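Local coordinates for solute Binding Protein, BlMnBP1 in complex with mannotriose (Bifidobacterium, PDB 6FUV) that binds beta-mannan-derived manno-oligosaccharides such as mannotriose, probably delivering them to the bifidobacterial ABC transporter that imports them, at residues W249-S252 / K253-N257; S332-S335 / K336-G340; S349-D352 / T353-H356. One frame throughout, in Å; residues are numbered along the deposited sequence.

Interaction 1: W249-S252 / K253-N257; sequences WESS and KGKMN. With BMA (beta-D-mannopyranose), chain B.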
ATOM      1  N   TRP A 249       7.152  -5.521  14.371  1.00 17.24           N
ATOM      2  CA  TRP A 249       6.079  -5.774  13.426  1.00 11.77           C
ATOM      3  C   TRP A 249       5.518  -7.172  13.554  1.00 19.05           C
ATOM      4  O   TRP A 249       4.308  -7.335  13.679  1.00 16.60           O
ATOM      5  CB  TRP A 249       6.597  -5.562  12.010  1.00 16.68           C
ATOM      6  CG  TRP A 249       5.747  -6.099  10.923  1.00 19.99           C
ATOM      7  CD1 TRP A 249       6.107  -7.036  10.049  1.00 14.38           C
ATOM      8  CD2 TRP A 249       4.373  -5.775  10.625  1.00 15.23           C
ATOM      9  NE1 TRP A 249       5.087  -7.313   9.207  1.00 19.20           N
ATOM     10  CE2 TRP A 249       3.998  -6.558   9.548  1.00 18.23           C
ATOM     11  CE3 TRP A 249       3.438  -4.896  11.171  1.00 16.12           C
ATOM     12  CZ2 TRP A 249       2.717  -6.481   8.979  1.00 17.82           C
ATOM     13  CZ3 TRP A 249       2.224  -4.790  10.606  1.00  8.24           C
ATOM     14  CH2 TRP A 249       1.852  -5.592   9.530  1.00 16.05           C
ATOM     15  N   GLU A 250       6.365  -8.197  13.447  1.00 24.22           N
ATOM     16  CA  GLU A 250       5.827  -9.557  13.402  1.00 17.60           C
ATOM     17  C   GLU A 250       5.044  -9.897  14.671  1.00 21.44           C
ATOM     18  O   GLU A 250       3.997 -10.563  14.617  1.00 24.19           O
ATOM     19  CB  GLU A 250       6.927 -10.584  13.215  1.00 12.99           C
ATOM     20  CG  GLU A 250       7.685 -10.527  11.905  1.00 25.69           C
ATOM     21  CD  GLU A 250       6.815 -10.748  10.683  1.00 17.99           C
ATOM     22  OE1 GLU A 250       5.730 -11.328  10.803  1.00 14.85           O
ATOM     23  OE2 GLU A 250       7.284 -10.381   9.596  1.00 30.42           O
ATOM     24  N   SER A 251       5.549  -9.478  15.831  1.00 20.34           N
ATOM     25  CA  SER A 251       4.822  -9.749  17.063  1.00 18.19           C
ATOM     26  C   SER A 251       3.556  -8.901  17.199  1.00 21.67           C
ATOM     27  O   SER A 251       2.623  -9.324  17.877  1.00 20.96           O
ATOM     28  CB  SER A 251       5.773  -9.551  18.242  1.00 24.65           C
ATOM     29  OG  SER A 251       6.092  -8.212  18.463  1.00 34.96           O
ATOM     30  N   SER A 252       3.471  -7.747  16.525  1.00 20.26           N
ATOM     31  CA  SER A 252       2.273  -6.909  16.618  1.00 18.63           C
ATOM     32  C   SER A 252       1.062  -7.589  15.998  1.00 21.60           C
ATOM     33  O   SER A 252      -0.077  -7.352  16.426  1.00 13.83           O
ATOM     34  CB  SER A 252       2.538  -5.556  15.971  1.00 18.04           C
ATOM     35  OG  SER A 252       2.374  -5.533  14.582  1.00 19.95           O
ATOM     36  N   LYS A 253       1.297  -8.448  15.000  1.00 18.10           N
ATOM     37  CA  LYS A 253       0.211  -9.226  14.413  1.00 22.43           C
ATOM     38  C   LYS A 253      -0.462 -10.092  15.468  1.00 22.86           C
ATOM     39  O   LYS A 253      -1.685 -10.143  15.581  1.00 15.00           O
ATOM     40  CB  LYS A 253       0.749 -10.092  13.270  1.00 25.25           C
ATOM     41  CG  LYS A 253       1.367  -9.348  12.081  1.00 14.35           C
ATOM     42  CD  LYS A 253       2.034 -10.351  11.130  1.00 15.18           C
ATOM     43  CE  LYS A 253       2.959  -9.686  10.174  1.00 15.84           C
ATOM     44  NZ  LYS A 253       3.627 -10.600   9.240  1.00 20.93           N
ATOM     45  N   GLY A 254       0.322 -10.805  16.243  1.00 25.09           N
ATOM     46  CA  GLY A 254      -0.263 -11.600  17.292  1.00 21.36           C
ATOM     47  C   GLY A 254      -0.960 -10.747  18.324  1.00 23.99           C
ATOM     48  O   GLY A 254      -2.018 -11.121  18.836  1.00 24.12           O
ATOM     49  N   LYS A 255      -0.350  -9.620  18.682  1.00 19.86           N
ATOM     50  CA  LYS A 255      -0.907  -8.810  19.750  1.00 23.13           C
ATOM     51  C   LYS A 255      -2.252  -8.233  19.331  1.00 18.16           C
ATOM     52  O   LYS A 255      -3.144  -8.086  20.161  1.00 19.68           O
ATOM     53  CB  LYS A 255       0.061  -7.696  20.119  1.00 20.00           C
ATOM     54  CG  LYS A 255       1.290  -8.118  20.951  1.00 24.50           C
ATOM     55  CD  LYS A 255       2.193  -6.916  21.170  1.00 20.05           C
ATOM     56  CE  LYS A 255       3.324  -7.210  22.084  1.00 28.36           C
ATOM     57  NZ  LYS A 255       4.365  -6.184  21.936  1.00 25.02           N
ATOM     58  N   MET A 256      -2.378  -7.791  18.074  1.00 21.46           N
ATOM     59  CA  MET A 256      -3.685  -7.395  17.552  1.00 21.52           C
ATOM     60  C   MET A 256      -4.670  -8.547  17.637  1.00 20.61           C
ATOM     61  O   MET A 256      -5.805  -8.381  18.080  1.00 18.82           O
ATOM     62  CB  MET A 256      -3.534  -6.916  16.111  1.00 16.44           C
ATOM     63  CG  MET A 256      -4.799  -6.807  15.301  1.00 23.15           C
ATOM     64  SD  MET A 256      -5.985  -5.620  15.926  1.00 20.33           S
ATOM     65  CE  MET A 256      -5.103  -4.137  15.995  1.00 17.98           C
ATOM     66  N   ASN A 257      -4.251  -9.741  17.232  1.00 21.93           N
ATOM     67  CA  ASN A 257      -5.168 -10.881  17.262  1.00 17.05           C
ATOM     68  C   ASN A 257      -5.624 -11.239  18.683  1.00 28.53           C
ATOM     69  O   ASN A 257      -6.741 -11.747  18.871  1.00 21.47           O
ATOM     70  CB  ASN A 257      -4.488 -12.105  16.643  1.00 21.49           C
ATOM     71  CG  ASN A 257      -5.440 -13.234  16.365  1.00 20.15           C
ATOM     72  OD1 ASN A 257      -5.759 -13.989  17.235  1.00 18.17           O
ATOM     73  ND2 ASN A 257      -5.885 -13.357  15.127  1.00 19.33           N
TER
HETATM   74  C1  BMA B   1       6.027  -9.715   6.294  1.00 16.25           C
HETATM   75  C2  BMA B   1       4.592  -9.345   5.917  1.00 14.58           C
HETATM   76  C3  BMA B   1       4.641  -8.272   4.805  1.00 11.94           C
HETATM   77  C4  BMA B   1       5.455  -7.064   5.318  1.00 17.42           C
HETATM   78  C5  BMA B   1       6.826  -7.519   5.838  1.00 18.13           C
HETATM   79  C6  BMA B   1       7.654  -6.364   6.470  1.00 17.56           C
HETATM   80  O1  BMA B   1       5.950 -10.644   7.293  1.00 19.68           O
HETATM   81  O2  BMA B   1       3.906  -8.752   7.031  1.00 16.08           O
HETATM   82  O3  BMA B   1       3.332  -7.962   4.376  1.00 15.27           O
HETATM   83  O4  BMA B   1       5.744  -6.096   4.301  1.00 15.32           O
HETATM   84  O5  BMA B   1       6.664  -8.581   6.809  1.00 16.30           O
HETATM   85  O6  BMA B   1       8.989  -6.804   6.692  1.00 19.62           O
HETATM   86  O   HOH W   1       2.755 -12.268  16.010  1.00 21.90           O
HETATM   87  O   HOH W   2       5.068  -5.833  19.532  1.00 23.19           O

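Interaction 2: S332-S335 / K336-G340; sequences SGYS and KNEGG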
ATOM      1  N   SER A 332      -4.823 -17.078  -9.817  1.00 15.62           N
ATOM      2  CA  SER A 332      -4.288 -17.569  -8.554  1.00 13.57           C
ATOM      3  C   SER A 332      -5.257 -17.425  -7.390  1.00 12.48           C
ATOM      4  O   SER A 332      -5.169 -18.160  -6.404  1.00 14.81           O
ATOM      5  CB  SER A 332      -3.002 -16.830  -8.222  1.00 13.07           C
ATOM      6  OG  SER A 332      -3.240 -15.535  -7.691  1.00 16.23           O
ATOM      7  N   GLY A 333      -6.163 -16.472  -7.453  1.00 20.82           N
ATOM      8  CA  GLY A 333      -6.976 -16.167  -6.295  1.00 13.57           C
ATOM      9  C   GLY A 333      -6.264 -15.447  -5.184  1.00 13.51           C
ATOM     10  O   GLY A 333      -6.815 -15.288  -4.109  1.00 22.25           O
ATOM     11  N   TYR A 334      -5.052 -14.988  -5.424  1.00 21.62           N
ATOM     12  CA  TYR A 334      -4.244 -14.362  -4.384  1.00 14.04           C
ATOM     13  C   TYR A 334      -4.944 -13.162  -3.752  1.00 13.73           C
ATOM     14  O   TYR A 334      -4.961 -13.009  -2.532  1.00 18.34           O
ATOM     15  CB  TYR A 334      -2.908 -13.962  -5.002  1.00 17.81           C
ATOM     16  CG  TYR A 334      -1.984 -13.116  -4.114  1.00 14.18           C
ATOM     17  CD1 TYR A 334      -2.183 -11.768  -3.954  1.00 13.37           C
ATOM     18  CD2 TYR A 334      -0.907 -13.684  -3.454  1.00 12.13           C
ATOM     19  CE1 TYR A 334      -1.354 -10.989  -3.153  1.00 15.96           C
ATOM     20  CE2 TYR A 334      -0.055 -12.914  -2.632  1.00 14.87           C
ATOM     21  CZ  TYR A 334      -0.278 -11.564  -2.494  1.00 18.49           C
ATOM     22  OH  TYR A 334       0.563 -10.784  -1.735  1.00 19.86           O
ATOM     23  N   SER A 335      -5.533 -12.306  -4.563  1.00 17.89           N
ATOM     24  CA  SER A 335      -6.285 -11.178  -4.024  1.00 14.25           C
ATOM     25  C   SER A 335      -7.354 -11.600  -3.023  1.00 17.03           C
ATOM     26  O   SER A 335      -7.601 -10.909  -2.030  1.00 17.40           O
ATOM     27  CB  SER A 335      -6.886 -10.415  -5.179  1.00 13.74           C
ATOM     28  OG  SER A 335      -7.856 -11.157  -5.818  1.00 23.01           O
ATOM     29  N   LYS A 336      -7.939 -12.750  -3.219  1.00 16.83           N
ATOM     30  CA  LYS A 336      -9.037 -13.199  -2.375  1.00 17.78           C
ATOM     31  C   LYS A 336      -8.582 -13.773  -1.046  1.00 17.25           C
ATOM     32  O   LYS A 336      -9.381 -13.875  -0.118  1.00 20.25           O
ATOM     33  CB  LYS A 336      -9.844 -14.271  -3.123  1.00 19.44           C
ATOM     34  CG  LYS A 336     -10.457 -13.801  -4.424  1.00 23.23           C
ATOM     35  CD  LYS A 336     -11.378 -14.823  -5.065  1.00 23.63           C
ATOM     36  CE  LYS A 336     -11.870 -14.300  -6.427  1.00 29.05           C
ATOM     37  NZ  LYS A 336     -12.503 -15.319  -7.301  1.00 27.46           N
ATOM     38  N   ASN A 337      -7.326 -14.156  -0.924  1.00 22.20           N
ATOM     39  CA  ASN A 337      -6.804 -14.644   0.341  1.00 16.19           C
ATOM     40  C   ASN A 337      -5.979 -13.615   1.093  1.00 12.35           C
ATOM     41  O   ASN A 337      -5.755 -13.767   2.288  1.00 23.66           O
ATOM     42  CB  ASN A 337      -5.916 -15.872   0.104  1.00 17.87           C
ATOM     43  CG  ASN A 337      -6.632 -17.007  -0.566  1.00 25.10           C
ATOM     44  OD1 ASN A 337      -7.739 -17.378  -0.167  1.00 31.31           O
ATOM     45  ND2 ASN A 337      -6.011 -17.570  -1.594  1.00 17.69           N
ATOM     46  N   GLU A 338      -5.512 -12.585   0.429  1.00 14.38           N
ATOM     47  CA  GLU A 338      -4.640 -11.580   1.014  1.00 23.19           C
ATOM     48  C   GLU A 338      -5.316 -10.214   1.181  1.00 18.55           C
ATOM     49  O   GLU A 338      -4.653  -9.169   1.230  1.00 15.17           O
ATOM     50  CB  GLU A 338      -3.400 -11.459   0.145  1.00 14.84           C
ATOM     51  CG  GLU A 338      -2.620 -12.782   0.118  1.00 19.96           C
ATOM     52  CD  GLU A 338      -2.119 -13.177   1.492  1.00 20.30           C
ATOM     53  OE1 GLU A 338      -1.836 -12.233   2.252  1.00 15.67           O
ATOM     54  OE2 GLU A 338      -2.035 -14.414   1.803  1.00 15.00           O
ATOM     55  N   GLY A 339      -6.632 -10.213   1.319  1.00 21.18           N
ATOM     56  CA  GLY A 339      -7.343  -8.985   1.587  1.00 18.49           C
ATOM     57  C   GLY A 339      -7.331  -8.030   0.440  1.00 14.09           C
ATOM     58  O   GLY A 339      -7.285  -6.843   0.677  1.00 15.55           O
ATOM     59  N   GLY A 340      -7.332  -8.529  -0.796  1.00 20.52           N
ATOM     60  CA  GLY A 340      -7.141  -7.722  -1.988  1.00  8.91           C
ATOM     61  C   GLY A 340      -8.385  -7.491  -2.812  1.00 18.53           C
ATOM     62  O   GLY A 340      -9.327  -8.261  -2.731  1.00 21.44           O
TER
HETATM   63  O   HOH W   3     -10.113 -10.500  -4.159  1.00  9.22           O

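Interaction 3: S349-D352 / T353-H356; sequences SYPD and TYEH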
ATOM      1  N   SER A 349     -16.037  -8.665  -7.677  1.00 17.35           N
ATOM      2  CA  SER A 349     -16.016  -9.273  -6.359  1.00 13.93           C
ATOM      3  C   SER A 349     -15.077  -8.517  -5.407  1.00 19.73           C
ATOM      4  O   SER A 349     -14.198  -7.730  -5.804  1.00 13.24           O
ATOM      5  CB  SER A 349     -15.598 -10.744  -6.440  1.00 21.88           C
ATOM      6  OG  SER A 349     -14.248 -10.942  -6.735  1.00 19.07           O
ATOM      7  N   TYR A 350     -15.237  -8.818  -4.119  1.00 16.20           N
ATOM      8  CA  TYR A 350     -14.410  -8.237  -3.070  1.00 24.62           C
ATOM      9  C   TYR A 350     -14.473  -9.151  -1.859  1.00 21.25           C
ATOM     10  O   TYR A 350     -15.504  -9.778  -1.621  1.00 23.28           O
ATOM     11  CB  TYR A 350     -14.890  -6.830  -2.688  1.00 24.27           C
ATOM     12  CG  TYR A 350     -16.340  -6.792  -2.261  1.00 38.47           C
ATOM     13  CD1 TYR A 350     -16.702  -7.094  -0.954  1.00 41.43           C
ATOM     14  CD2 TYR A 350     -17.356  -6.472  -3.163  1.00 36.28           C
ATOM     15  CE1 TYR A 350     -18.039  -7.089  -0.546  1.00 44.03           C
ATOM     16  CE2 TYR A 350     -18.703  -6.458  -2.761  1.00 43.80           C
ATOM     17  CZ  TYR A 350     -19.028  -6.760  -1.448  1.00 49.53           C
ATOM     18  OH  TYR A 350     -20.337  -6.749  -1.020  1.00 48.60           O
ATOM     19  N   PRO A 351     -13.398  -9.274  -1.105  1.00 22.30           N
ATOM     20  CA  PRO A 351     -13.421 -10.190   0.042  1.00 31.10           C
ATOM     21  C   PRO A 351     -14.245  -9.612   1.174  1.00 26.05           C
ATOM     22  O   PRO A 351     -14.605  -8.440   1.186  1.00 24.44           O
ATOM     23  CB  PRO A 351     -11.938 -10.319   0.430  1.00 25.51           C
ATOM     24  CG  PRO A 351     -11.362  -9.003   0.001  1.00 19.03           C
ATOM     25  CD  PRO A 351     -12.093  -8.621  -1.274  1.00 22.26           C
ATOM     26  N   ASP A 352     -14.525 -10.459   2.162  1.00 23.24           N
ATOM     27  CA  ASP A 352     -15.230 -10.015   3.355  1.00 26.06           C
ATOM     28  C   ASP A 352     -14.461  -8.958   4.120  1.00 20.39           C
ATOM     29  O   ASP A 352     -14.987  -8.407   5.087  1.00 18.39           O
ATOM     30  CB  ASP A 352     -15.509 -11.215   4.269  1.00 29.23           C
ATOM     31  CG  ASP A 352     -14.262 -11.777   4.883  1.00 37.92           C
ATOM     32  OD1 ASP A 352     -13.258 -11.969   4.157  1.00 41.60           O
ATOM     33  OD2 ASP A 352     -14.265 -12.004   6.120  1.00 53.38           O
ATOM     34  N   THR A 353     -13.226  -8.661   3.710  1.00 22.78           N
ATOM     35  CA  THR A 353     -12.429  -7.642   4.362  1.00 16.62           C
ATOM     36  C   THR A 353     -13.132  -6.302   4.377  1.00 15.55           C
ATOM     37  O   THR A 353     -12.801  -5.466   5.205  1.00 17.40           O
ATOM     38  CB  THR A 353     -11.072  -7.481   3.629  1.00 25.33           C
ATOM     39  OG1 THR A 353     -10.556  -8.771   3.275  1.00 22.76           O
ATOM     40  CG2 THR A 353     -10.107  -6.727   4.458  1.00 13.34           C
ATOM     41  N   TYR A 354     -14.077  -6.059   3.467  1.00 16.12           N
ATOM     42  CA  TYR A 354     -14.694  -4.744   3.331  1.00 10.38           C
ATOM     43  C   TYR A 354     -16.108  -4.697   3.898  1.00 15.61           C
ATOM     44  O   TYR A 354     -16.938  -3.928   3.446  1.00 18.03           O
ATOM     45  CB  TYR A 354     -14.698  -4.327   1.857  1.00 22.37           C
ATOM     46  CG  TYR A 354     -13.358  -3.875   1.378  1.00 23.10           C
ATOM     47  CD1 TYR A 354     -12.425  -4.785   0.933  1.00 21.74           C
ATOM     48  CD2 TYR A 354     -13.002  -2.516   1.401  1.00 21.57           C
ATOM     49  CE1 TYR A 354     -11.160  -4.365   0.546  1.00 24.64           C
ATOM     50  CE2 TYR A 354     -11.775  -2.114   0.964  1.00 11.05           C
ATOM     51  CZ  TYR A 354     -10.846  -3.047   0.554  1.00 12.70           C
ATOM     52  OH  TYR A 354      -9.547  -2.608   0.176  1.00 16.81           O
ATOM     53  N   GLU A 355     -16.412  -5.487   4.895  1.00 23.30           N
ATOM     54  CA  GLU A 355     -17.807  -5.541   5.336  1.00 30.41           C
ATOM     55  C   GLU A 355     -18.231  -4.332   6.170  1.00 25.38           C
ATOM     56  O   GLU A 355     -19.427  -4.140   6.396  1.00 27.25           O
ATOM     57  CB  GLU A 355     -18.070  -6.821   6.128  1.00 30.67           C
ATOM     58  CG  GLU A 355     -17.819  -6.741   7.601  1.00 35.58           C
ATOM     59  CD  GLU A 355     -18.070  -8.107   8.290  1.00 47.46           C
ATOM     60  OE1 GLU A 355     -18.717  -8.978   7.648  1.00 44.57           O
ATOM     61  OE2 GLU A 355     -17.623  -8.291   9.457  1.00 46.11           O
ATOM     62  N   HIS A 356     -17.303  -3.479   6.590  1.00 23.85           N
ATOM     63  CA  HIS A 356     -17.656  -2.204   7.202  1.00 22.60           C
ATOM     64  C   HIS A 356     -17.555  -1.035   6.230  1.00 11.01           C
ATOM     65  O   HIS A 356     -17.553   0.108   6.653  1.00 12.16           O
ATOM     66  CB  HIS A 356     -16.766  -1.953   8.406  1.00 14.66           C
ATOM     67  CG  HIS A 356     -16.860  -3.007   9.441  1.00 21.27           C
ATOM     68  ND1 HIS A 356     -18.021  -3.267  10.120  1.00 23.55           N
ATOM     69  CD2 HIS A 356     -15.937  -3.860   9.921  1.00 24.35           C
ATOM     70  CE1 HIS A 356     -17.816  -4.246  10.979  1.00 22.22           C
ATOM     71  NE2 HIS A 356     -16.553  -4.610  10.890  1.00 26.20           N
TER

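Interaction 1: W249-S252 / K253-N257
Lys-253 N meets Trp-249 O and Glu-250 O through weak bonds, whereas Lys-255 N to Ser-251 O and Met-256 N to Ser-252 O (2.9 Å) are regular i+4 bonds of one helix. This spacing brings Trp-249, Glu-250 and Lys-253 together beside a bound mannose. The lysine chain, extended beyond CG, crosses the indole, its CE lying 3.0 Å above the ring plane and offset toward the rim. The lysine and glutamate side chains lie side by side, pointing the same way, and Lys-253 NZ forms a salt bridge with Glu-250 OE1 at 2.7 Å, met on the syn side but 32° out of the carboxylate plane. Lys-253 NZ also donates to mannose O2 (2.9 Å) and O1 (3.0 Å), with a weak further bond to Gln-273. Bent at chi2, Glu-250 keeps OE2 for the sugar, accepting from mannose O1 at 2.7 Å. Trp-249 NE1 shares its hydrogen between mannose O2 at 2.9 Å and O5 at 3.1 Å. Without the ammonium, as with an alanine here, Glu-250 OE1 would probably lose its counter-charge, O1 its lysine donor and O2 one of its two donors. A tryptophan suits the site because it offers both a broad face and an N-H; Trp-182 packs edge-to-face against it. Such aromatic and charged residues on a helix lining the cleft are characteristic of sugar pockets in solute-binding proteins.

Interaction 2: S332-S335 / K336-G340
Tyr-334 O takes two backbone donors from the following segment: Glu-338 N at 3.0 Å, nearly along the C=O axis, and Asn-337 N at 3.1 Å, well above the carbonyl plane. Gly-333 O accepts from Lys-336 N in the same short helical turn. Farther on, Gly-340 N bonds to Ser-335 O at 2.7 Å, a longer reach made across Gly-339, whose positive phi (68°) favours glycine. A side chain on Gly-340 would be tight against Ser-335 CA, and one on Gly-333 would jam against the preceding carbonyl.

The aromatic contact is a CH-pi one. Glu-338 CG lies over the centre of the Tyr-334 ring, 3.8 Å from its centroid and 13° off the normal. Chi1 (-62°), with CG anti to the carbonyl carbon, sets CG over the ring, and the bend at chi2 directs the carboxylate onward to Arg-30, in a salt bridge, and to Tyr-38 OH.

Two hydroxyls take part. A water joins Ser-335 OG (2.9 Å) to Gly-340 O (2.8 Å), and Ser-332 OG, also bonded to Met-328 O of helix 315-330, accepts from Tyr-334 N at 3.0 Å. The whole is an ST turn leading into a short, weakly bonded helix, followed after Glu-338 by two glycines, with the Tyr-334 side chain about 6 Å from a bound mannose.

Interaction 3: S349-D352 / T353-H356
In the loop between helix 334-337 and strand 361-364, Pro-351 and Tyr-354 bracket a single 3-10 turn. Its bond runs from Tyr-354 N to Pro-351 O, fairly straight at 167° but long at 3.3 Å, hence weak. A second weak bond, from Glu-355 N to Asp-352 O, continues the winding by one residue. Side-chain packing accompanies these weak bonds. Thr-353 OG1, anti to the carbonyl carbon (chi1 -42°), comes to 3.4 Å from Pro-351 CG, and the two side chains pass at a slant. Tyr-354 lies loosely against the proline, CD1 to Pro-351 CD being 4.4 Å, and Tyr-350 CD1 approaches Tyr-354 CB at the same distance of 4.4 Å.

Proline suits the position just before the turn, where its carbonyl accepts the closing bond and its ring-fixed phi fits the extended backbone. Asp-352 and Glu-355 occupy exposed positions; their OD2 and OE1 are 5.6 Å apart, a mild like-charge pairing that solvent would probably soften. Tyr-354 and Thr-353 are the buried residues: Tyr-354 OH bonds to Thr-133 OG1 and its ring meets Phe-357 edge-to-face, while Thr-353 touches Tyr-286 of strand 284-288. The arrangement is a weakly bonded 3-10 turn in a loop, preceded by a proline and with Tyr-354 packed against the protein.

How the interactions relate
Along the chain the three contacts come in series, each a local contact within one continuous segment, and none nests in or crosses another. Interaction 1 winds helix 249-257, packed on strands 261-264 and 284-288 of the four-stranded sheet. After helix 315-330, interaction 2 closes a turn against strand 123-132 of the larger sheet, its centre about 21 Å from that of interaction 1. The chain then enters the loop holding interaction 3, about 11 Å from interaction 2 between centres. These two touch: Gly-340 O packs on Pro-351 CD at 3.1 Å. By also reaching strand 284-288, interaction 3 joins the neighbourhoods of both sheets, consistent with a position between the two lobes.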